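Local coordinates for protein 2-oxoglutarate-dependent dioxygenase DAO (Oryza sativa subsp. indica, PDB 6KUN) that probably oxidises the plant hormone indole-3-acetic acid irreversibly to 2-oxoindole-3-acetic acid, using 2-oxoglutarate and an iron(II) centre, at residues D26-A29 with C33-V36; P43-E48 with R114-A119; F89-A94 with A98-F103; V218-S223 with E293-L298. All coordinates share one frame; numbering follows the deposited sequence.

Contact 1 of 4, residues D26-A29 with C33-V36; sequences DACA and CFRV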
# COMPACT_ATOMS: atom_id res chain seq x y z
N ASP B 26 17.17 21.93 -10.16
CA ASP B 26 18.05 21.11 -10.94
C ASP B 26 17.34 19.88 -11.49
O ASP B 26 17.54 19.50 -12.65
CB ASP B 26 19.25 20.70 -10.08
CG ASP B 26 20.32 20.05 -10.88
OD1 ASP B 26 20.96 20.78 -11.68
OD2 ASP B 26 20.50 18.83 -10.73
N ALA B 27 16.46 19.29 -10.70
CA ALA B 27 15.68 18.16 -11.20
C ALA B 27 14.75 18.59 -12.33
O ALA B 27 14.65 17.90 -13.34
CB ALA B 27 14.89 17.53 -10.06
N CYS B 28 14.09 19.72 -12.17
CA CYS B 28 13.20 20.23 -13.21
C CYS B 28 13.97 20.58 -14.49
O CYS B 28 13.47 20.36 -15.61
CB CYS B 28 12.46 21.46 -12.69
SG CYS B 28 11.23 21.09 -11.44
N ALA B 29 15.18 21.15 -14.35
CA ALA B 29 15.90 21.63 -15.51
C ALA B 29 16.55 20.48 -16.28
O ALA B 29 16.60 20.49 -17.51
CB ALA B 29 16.96 22.64 -15.09
N CYS B 33 11.39 15.75 -13.95
CA CYS B 33 10.69 14.73 -13.19
C CYS B 33 11.35 14.62 -11.82
O CYS B 33 12.57 14.69 -11.71
CB CYS B 33 10.75 13.34 -13.85
SG CYS B 33 9.80 11.98 -12.99
N PHE B 34 10.54 14.50 -10.79
CA PHE B 34 11.04 14.32 -9.44
C PHE B 34 9.94 13.74 -8.56
O PHE B 34 8.75 13.82 -8.89
CB PHE B 34 11.57 15.64 -8.85
CG PHE B 34 10.57 16.77 -8.76
CD1 PHE B 34 10.31 17.57 -9.86
CD2 PHE B 34 9.94 17.08 -7.56
CE1 PHE B 34 9.42 18.63 -9.79
CE2 PHE B 34 9.02 18.17 -7.50
CZ PHE B 34 8.78 18.92 -8.61
N ARG B 35 10.37 13.14 -7.45
CA ARG B 35 9.44 12.66 -6.42
C ARG B 35 9.25 13.73 -5.35
O ARG B 35 10.16 14.50 -5.07
CB ARG B 35 9.96 11.39 -5.76
CG ARG B 35 10.31 10.27 -6.70
CD ARG B 35 10.36 8.92 -5.96
NE ARG B 35 9.24 8.05 -6.34
CZ ARG B 35 9.33 7.00 -7.15
NH1 ARG B 35 10.49 6.64 -7.68
NH2 ARG B 35 8.24 6.29 -7.43
N VAL B 36 8.05 13.78 -4.75
CA VAL B 36 7.81 14.68 -3.61
C VAL B 36 7.42 13.88 -2.38
O VAL B 36 6.49 13.06 -2.43
CB VAL B 36 6.75 15.77 -3.85
CG1 VAL B 36 7.28 16.83 -4.78
CG2 VAL B 36 5.46 15.19 -4.36
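F34 holds CG between its backbone N and its carbonyl carbon (chi1 59°), while SG of C28 is turned to lie anti to its own carbonyl carbon (chi1 -70°), and the two torsions bring sulfur and ring together. SG comes within 3.5 Å of F34 CE1 and sits 4.5 Å from the ring centroid. Because it stands 57° off the ring normal, this sulfur-aromatic contact is oblique. A cysteine suits the place: its polarisable sulfur is small enough to fit beside an aromatic ring in a buried site. A27 supplies the other half of the contact with a single methyl, CB, 4.0 Å from F34 CB, at a point where the backbones come near. The pieces belong to a beta-alpha-beta unit, in which helix 18-30 connects strand 6-8 to its parallel neighbour 33-37 at one end of the large mixed sheet. C33 turns its CB away from the helix, and its side chain packs on V212 and N214 of strand 211-215. That side chain lies about 7 Å from the side chain of H232, a predicted iron ligand. On the helix side of the sheet, V131 of helix 111-138 touches F34 and V135 touches C28.

Contact 2 of 4, residues P43-E48 with R114-A119; sequences PGLQAE and RETVKA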
# COMPACT_ATOMS: atom_id res chain seq x y z
N PRO B 43 -1.79 9.68 5.52
CA PRO B 43 -1.83 8.27 5.10
C PRO B 43 -3.21 7.64 5.12
O PRO B 43 -3.53 6.77 4.29
CB PRO B 43 -0.93 7.56 6.13
CG PRO B 43 0.01 8.61 6.60
CD PRO B 43 -0.79 9.90 6.60
N GLY B 44 -4.03 8.01 6.09
CA GLY B 44 -5.37 7.48 6.13
C GLY B 44 -6.14 7.86 4.89
O GLY B 44 -6.84 7.02 4.31
N LEU B 45 -6.04 9.12 4.46
CA LEU B 45 -6.75 9.56 3.26
C LEU B 45 -6.22 8.83 2.03
O LEU B 45 -6.98 8.39 1.17
CB LEU B 45 -6.60 11.08 3.10
CG LEU B 45 -7.31 11.64 1.87
CD1 LEU B 45 -8.82 11.34 1.89
CD2 LEU B 45 -7.07 13.11 1.76
N GLN B 46 -4.90 8.67 1.93
CA GLN B 46 -4.37 7.93 0.79
C GLN B 46 -4.91 6.51 0.77
O GLN B 46 -5.18 5.96 -0.31
CB GLN B 46 -2.84 7.90 0.86
CG GLN B 46 -2.21 9.23 0.66
CD GLN B 46 -0.74 9.12 0.80
OE1 GLN B 46 -0.12 8.35 0.07
NE2 GLN B 46 -0.17 9.85 1.75
N ALA B 47 -5.05 5.88 1.93
CA ALA B 47 -5.57 4.51 1.97
C ALA B 47 -7.04 4.48 1.57
O ALA B 47 -7.50 3.60 0.84
CB ALA B 47 -5.40 3.92 3.38
N GLU B 48 -7.80 5.43 2.06
CA GLU B 48 -9.22 5.46 1.72
C GLU B 48 -9.42 5.71 0.22
O GLU B 48 -10.34 5.14 -0.39
CB GLU B 48 -9.91 6.54 2.56
CG GLU B 48 -9.78 6.30 4.04
CD GLU B 48 -10.28 7.46 4.87
OE1 GLU B 48 -10.83 8.41 4.29
OE2 GLU B 48 -10.10 7.41 6.11
N ARG B 114 -17.88 9.02 -2.89
CA ARG B 114 -17.98 10.39 -3.39
C ARG B 114 -17.24 11.37 -2.50
O ARG B 114 -16.54 12.25 -2.99
CB ARG B 114 -19.48 10.78 -3.51
CG ARG B 114 -20.29 9.82 -4.46
CD ARG B 114 -21.83 10.05 -4.41
NE ARG B 114 -22.13 11.41 -3.99
CZ ARG B 114 -22.92 11.76 -2.98
NH1 ARG B 114 -23.57 10.83 -2.27
NH2 ARG B 114 -23.08 13.04 -2.70
N GLU B 115 -17.41 11.26 -1.19
CA GLU B 115 -16.74 12.15 -0.26
C GLU B 115 -15.23 11.98 -0.32
O GLU B 115 -14.50 12.98 -0.19
CB GLU B 115 -17.21 11.88 1.19
CG GLU B 115 -16.47 12.75 2.24
CD GLU B 115 -16.82 12.44 3.70
OE1 GLU B 115 -17.65 11.53 3.96
OE2 GLU B 115 -16.25 13.11 4.60
N THR B 116 -14.74 10.74 -0.45
CA THR B 116 -13.31 10.48 -0.47
C THR B 116 -12.69 11.07 -1.72
O THR B 116 -11.66 11.73 -1.67
CB THR B 116 -13.01 8.97 -0.41
OG1 THR B 116 -13.45 8.41 0.82
CG2 THR B 116 -11.49 8.70 -0.56
N VAL B 117 -13.36 10.87 -2.85
CA VAL B 117 -12.88 11.42 -4.11
C VAL B 117 -12.84 12.94 -4.02
O VAL B 117 -11.87 13.58 -4.45
CB VAL B 117 -13.75 10.94 -5.28
CG1 VAL B 117 -13.37 11.73 -6.57
CG2 VAL B 117 -13.56 9.49 -5.51
N LYS B 118 -13.86 13.53 -3.44
CA LYS B 118 -13.90 14.97 -3.30
C LYS B 118 -12.72 15.46 -2.48
O LYS B 118 -12.04 16.42 -2.87
CB LYS B 118 -15.22 15.39 -2.65
CG LYS B 118 -15.43 16.88 -2.52
CD LYS B 118 -16.86 17.19 -2.03
CE LYS B 118 -17.06 18.70 -1.94
NZ LYS B 118 -18.46 19.08 -2.25
N ALA B 119 -12.47 14.82 -1.33
CA ALA B 119 -11.39 15.27 -0.46
C ALA B 119 -10.04 15.12 -1.15
O ALA B 119 -9.20 16.04 -1.09
CB ALA B 119 -11.42 14.49 0.87
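Helix 43-48 and helix 114-119 run at 125° to each other with their axes 10.1 Å apart at closest, and E48 and T116 form the nearest pair, their CA atoms separated by 6.8 Å. The side chains of T116, L45 and A119 make the contact together with the backbone and CB of E48. CB of T116 points toward the other helix, and its CG2, anti to the backbone N, rests against the main chain of E48, 3.7 Å from E48 C, with E48 CB a little further off at 4.1 Å. The same torsion (chi1 -64°) directs OG1 back along its own helix, where the hydroxyl is hydrogen-bonded to the carbonyl O of H112. Threonine thus suits a half-buried helix face: the polar branch is satisfied locally and the methyl does the packing. L45 makes the second touch. Its chi1 of -180° extends the chain, so that although CB does not face helix 114-119 the end of the side chain does, and CD1 comes within 4.2 Å of A119 CB. Alanine offers one small methyl for the leucine's CD1 to rest on. The same helix 43-57 covers T116 further with M49 and A52, while L45 spreads over Y120 and R123 of helix 111-138. On the other side of that long helix V117 and K118 pack on C104 of helix 97-106, and at the start of helix 43-57 P43 packs on G44 of the second subunit.

Contact 3 of 4, residues F89-A94 with A98-F103; sequences FGLCDA and ADVDAF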
# COMPACT_ATOMS: atom_id res chain seq x y z
N PHE B 89 -11.78 8.02 -15.18
CA PHE B 89 -12.71 9.05 -14.75
C PHE B 89 -11.92 10.34 -14.74
O PHE B 89 -10.85 10.41 -14.11
CB PHE B 89 -13.24 8.80 -13.32
CG PHE B 89 -14.12 7.60 -13.18
CD1 PHE B 89 -13.58 6.33 -13.04
CD2 PHE B 89 -15.50 7.76 -13.09
CE1 PHE B 89 -14.40 5.22 -12.85
CE2 PHE B 89 -16.34 6.66 -12.91
CZ PHE B 89 -15.80 5.40 -12.78
N GLY B 90 -12.42 11.35 -15.45
CA GLY B 90 -11.77 12.64 -15.51
C GLY B 90 -12.69 13.76 -15.06
O GLY B 90 -13.91 13.71 -15.28
N LEU B 91 -12.09 14.78 -14.48
CA LEU B 91 -12.78 15.93 -13.90
C LEU B 91 -12.04 17.19 -14.31
O LEU B 91 -10.90 17.40 -13.91
CB LEU B 91 -12.83 15.81 -12.39
CG LEU B 91 -13.64 16.84 -11.60
CD1 LEU B 91 -13.29 16.62 -10.10
CD2 LEU B 91 -13.47 18.27 -11.95
N CYS B 92 -12.71 18.00 -15.09
CA CYS B 92 -12.33 19.38 -15.46
C CYS B 92 -13.54 20.27 -15.17
O CYS B 92 -14.66 19.91 -15.57
CB CYS B 92 -11.98 19.44 -16.94
SG CYS B 92 -11.04 20.88 -17.40
N ASP B 93 -13.37 21.38 -14.45
CA ASP B 93 -12.11 21.99 -13.99
C ASP B 93 -11.87 21.69 -12.51
O ASP B 93 -12.60 22.14 -11.65
CB ASP B 93 -12.18 23.53 -14.24
CG ASP B 93 -10.95 24.29 -13.76
OD1 ASP B 93 -10.01 23.68 -13.22
OD2 ASP B 93 -10.90 25.52 -13.95
N ALA B 94 -10.83 20.90 -12.21
CA ALA B 94 -10.61 20.43 -10.85
C ALA B 94 -10.09 21.51 -9.92
O ALA B 94 -9.96 21.25 -8.73
CB ALA B 94 -9.66 19.24 -10.85
N ALA B 98 -16.93 24.68 -7.85
CA ALA B 98 -18.28 24.35 -8.29
C ALA B 98 -18.31 23.08 -9.14
O ALA B 98 -19.25 22.27 -9.02
CB ALA B 98 -18.84 25.55 -9.06
N ASP B 99 -17.27 22.87 -9.96
CA ASP B 99 -17.15 21.68 -10.80
C ASP B 99 -16.85 20.44 -9.97
O ASP B 99 -17.31 19.33 -10.28
CB ASP B 99 -16.00 21.82 -11.82
CG ASP B 99 -16.29 22.81 -12.95
OD1 ASP B 99 -17.40 23.35 -12.99
OD2 ASP B 99 -15.39 23.05 -13.80
N VAL B 100 -15.95 20.58 -8.98
CA VAL B 100 -15.60 19.47 -8.12
C VAL B 100 -16.82 19.05 -7.30
O VAL B 100 -17.11 17.87 -7.14
CB VAL B 100 -14.41 19.85 -7.21
CG1 VAL B 100 -14.20 18.78 -6.16
CG2 VAL B 100 -13.12 20.10 -8.03
N ASP B 101 -17.54 20.03 -6.75
CA ASP B 101 -18.75 19.72 -5.98
C ASP B 101 -19.76 18.95 -6.84
O ASP B 101 -20.27 17.90 -6.42
CB ASP B 101 -19.34 21.02 -5.46
CG ASP B 101 -18.42 21.75 -4.49
OD1 ASP B 101 -17.37 21.19 -4.10
OD2 ASP B 101 -18.75 22.90 -4.13
N ALA B 102 -20.04 19.43 -8.05
CA ALA B 102 -21.09 18.83 -8.87
C ALA B 102 -20.67 17.47 -9.40
O ALA B 102 -21.50 16.55 -9.51
CB ALA B 102 -21.45 19.77 -10.03
N PHE B 103 -19.41 17.32 -9.76
CA PHE B 103 -18.90 16.01 -10.17
C PHE B 103 -19.13 14.97 -9.08
O PHE B 103 -19.71 13.91 -9.33
CB PHE B 103 -17.40 16.14 -10.52
CG PHE B 103 -16.76 14.87 -11.03
CD1 PHE B 103 -16.14 13.99 -10.16
CD2 PHE B 103 -16.72 14.59 -12.36
CE1 PHE B 103 -15.54 12.85 -10.64
CE2 PHE B 103 -16.13 13.43 -12.84
CZ PHE B 103 -15.53 12.56 -11.96
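D99, in the first turns of helix 97-106, reaches across to the D93 backbone, where its OD2 accepts a hydrogen bond of 2.7 Å from D93 N. The bond is nearly straight (166°), with the donor on the anti side of the carboxylate and somewhat out of its plane. A short acid suits the place, since it can grip the N-H of the cis peptide that joins C92 to D93. The D93 carboxylate leads away, and its OD1 accepts from C151 N and A95 N, which probably eases the nearness of two like charges. V100 follows, its branch CG2 lying 3.4 Å from A94 O and 4.1 Å from L91 CD1. At F103 the ring, carried outward by CG anti to the backbone N (chi1 -177°), presents one face to L91, whose CG stands 3.7 Å above the plane in a CH-pi contact; G90 O approaches CE2 obliquely at 3.3 Å. An alanine in place of F103 would probably open a gap beside L91 and leave its CB, CG and CD1 without the ring face they rest on. The chain turns from strand 86-92 of the large jelly-roll sheet into helix 97-106, which packs nearly antiparallel against it, segments 89-92 and 98-103 running at 146°.

Contact 4 of 4, residues V218-S223 with E293-L298; sequences VGQAWS and EALARL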
# COMPACT_ATOMS: atom_id res chain seq x y z
N VAL B 218 3.85 23.28 -21.46
CA VAL B 218 3.66 24.64 -20.93
C VAL B 218 4.69 25.01 -19.87
O VAL B 218 5.11 26.18 -19.79
CB VAL B 218 2.24 24.83 -20.40
CG1 VAL B 218 2.16 26.09 -19.56
CG2 VAL B 218 1.23 24.87 -21.54
N GLY B 219 5.15 24.05 -19.08
CA GLY B 219 6.25 24.33 -18.16
C GLY B 219 7.51 24.79 -18.89
O GLY B 219 8.21 25.74 -18.44
N GLN B 220 7.85 24.10 -20.00
CA GLN B 220 9.02 24.45 -20.79
C GLN B 220 8.86 25.83 -21.41
O GLN B 220 9.81 26.61 -21.45
CB GLN B 220 9.23 23.38 -21.87
CG GLN B 220 9.95 23.78 -23.18
CD GLN B 220 11.46 23.93 -23.04
OE1 GLN B 220 12.06 23.58 -22.00
NE2 GLN B 220 12.07 24.48 -24.07
N ALA B 221 7.66 26.17 -21.86
CA ALA B 221 7.45 27.46 -22.52
C ALA B 221 7.36 28.60 -21.51
O ALA B 221 8.01 29.63 -21.66
CB ALA B 221 6.22 27.41 -23.43
N TRP B 222 6.58 28.42 -20.45
CA TRP B 222 6.49 29.43 -19.41
C TRP B 222 7.83 29.71 -18.75
O TRP B 222 8.09 30.83 -18.29
CB TRP B 222 5.48 28.95 -18.37
CG TRP B 222 5.30 29.82 -17.19
CD1 TRP B 222 4.32 30.78 -17.01
CD2 TRP B 222 6.05 29.78 -16.00
NE1 TRP B 222 4.47 31.35 -15.77
CE2 TRP B 222 5.52 30.75 -15.13
CE3 TRP B 222 7.14 29.01 -15.57
CZ2 TRP B 222 6.03 30.97 -13.87
CZ3 TRP B 222 7.64 29.23 -14.31
CH2 TRP B 222 7.10 30.21 -13.48
N SER B 223 8.70 28.71 -18.67
CA SER B 223 9.98 28.89 -17.99
C SER B 223 11.06 29.42 -18.93
O SER B 223 12.23 29.48 -18.55
CB SER B 223 10.42 27.59 -17.36
OG SER B 223 10.86 26.68 -18.36
N GLU B 293 7.36 18.14 -29.77
CA GLU B 293 7.87 18.61 -31.05
C GLU B 293 7.11 19.84 -31.52
O GLU B 293 7.69 20.74 -32.13
CB GLU B 293 7.78 17.51 -32.12
CG GLU B 293 8.26 16.13 -31.65
CD GLU B 293 7.10 15.31 -31.11
OE1 GLU B 293 7.12 14.08 -31.28
OE2 GLU B 293 6.16 15.93 -30.56
N ALA B 294 5.81 19.89 -31.25
CA ALA B 294 5.00 21.01 -31.74
C ALA B 294 5.43 22.34 -31.13
O ALA B 294 5.11 23.39 -31.69
CB ALA B 294 3.52 20.76 -31.46
N LEU B 295 6.13 22.35 -30.00
CA LEU B 295 6.58 23.65 -29.49
C LEU B 295 7.55 24.33 -30.45
O LEU B 295 7.70 25.55 -30.40
CB LEU B 295 7.26 23.53 -28.14
CG LEU B 295 6.34 23.48 -26.92
CD1 LEU B 295 7.24 23.45 -25.67
CD2 LEU B 295 5.36 24.61 -26.84
N ALA B 296 8.26 23.56 -31.27
CA ALA B 296 9.20 24.20 -32.20
C ALA B 296 8.45 25.03 -33.23
O ALA B 296 9.02 25.96 -33.80
CB ALA B 296 10.06 23.15 -32.91
N ARG B 297 7.17 24.74 -33.46
CA ARG B 297 6.42 25.58 -34.37
C ARG B 297 6.08 26.92 -33.74
O ARG B 297 5.53 27.78 -34.43
CB ARG B 297 5.15 24.84 -34.79
CG ARG B 297 5.45 23.44 -35.27
CD ARG B 297 4.20 22.68 -35.54
NE ARG B 297 4.46 21.36 -36.07
CZ ARG B 297 4.67 21.09 -37.35
NH1 ARG B 297 4.68 22.07 -38.24
NH2 ARG B 297 4.88 19.84 -37.74
N LEU B 298 6.39 27.13 -32.46
CA LEU B 298 6.03 28.34 -31.73
C LEU B 298 7.26 29.19 -31.36
O LEU B 298 7.17 30.04 -30.48
CB LEU B 298 5.23 27.95 -30.49
CG LEU B 298 3.92 27.24 -30.84
CD1 LEU B 298 3.14 26.71 -29.66
CD2 LEU B 298 3.05 28.21 -31.63
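The C-terminal tail of the chain closes over the short helix 217-222 of the 2OG-Fe(II) oxygenase domain here, with the buried L295 against Q220 and A221. L295 CD1 rests 3.7 Å from Q220 CG, the two side chains passing at a slant. Q220 meets the leucine with its aliphatic part: chi1 (153°) sets the CG methylene against the leucine methyl, and the bend at chi2 (76°) swings the rest of the chain off. A221, with only a methyl, is brushed loosely by the other branch, L295 CD2 lying 4.5 Å from A221 CB. In the jelly roll this helix follows strand 211-215, and at its C-terminal end S223 fastens the last turn. G219 O accepts from both S223 N and S223 OG, the latter bond being 2.8 Å long with the hydroxyl tilted 18° from the carbonyl plane; S223 OG is also hydrogen-bonded to L227 N. Three successive backbone bonds, from the N of A296, R297 and L298 to the O three residues earlier, wind residues 293-298 into turns; that of L298 N to L295 O measures 2.9 Å. F275 and Y280 pack against L295 as well, and F275 also touches A221.

From the N terminus, contact 1 closes a very short loop, joining helix 18-30 to strand 33-37 at one end of the large sheet. The chain passes directly into helix 43-57, where contact 2 begins; it resumes on helix 111-138 at R114, 66 residues after E48. Contact 3 is nested within that span, tying strand 86-92 of the same sheet to helix 97-106, and contacts 2 and 3 touch through the salt bridge of K118 NZ with D101 OD1, 3.0 Å. Contact 4 stands in series after them, a wide loop that brings the C-terminal tail back to helix 217-222, on the opposite side of the chain's centre from contact 2. No two of the four cross along the chain.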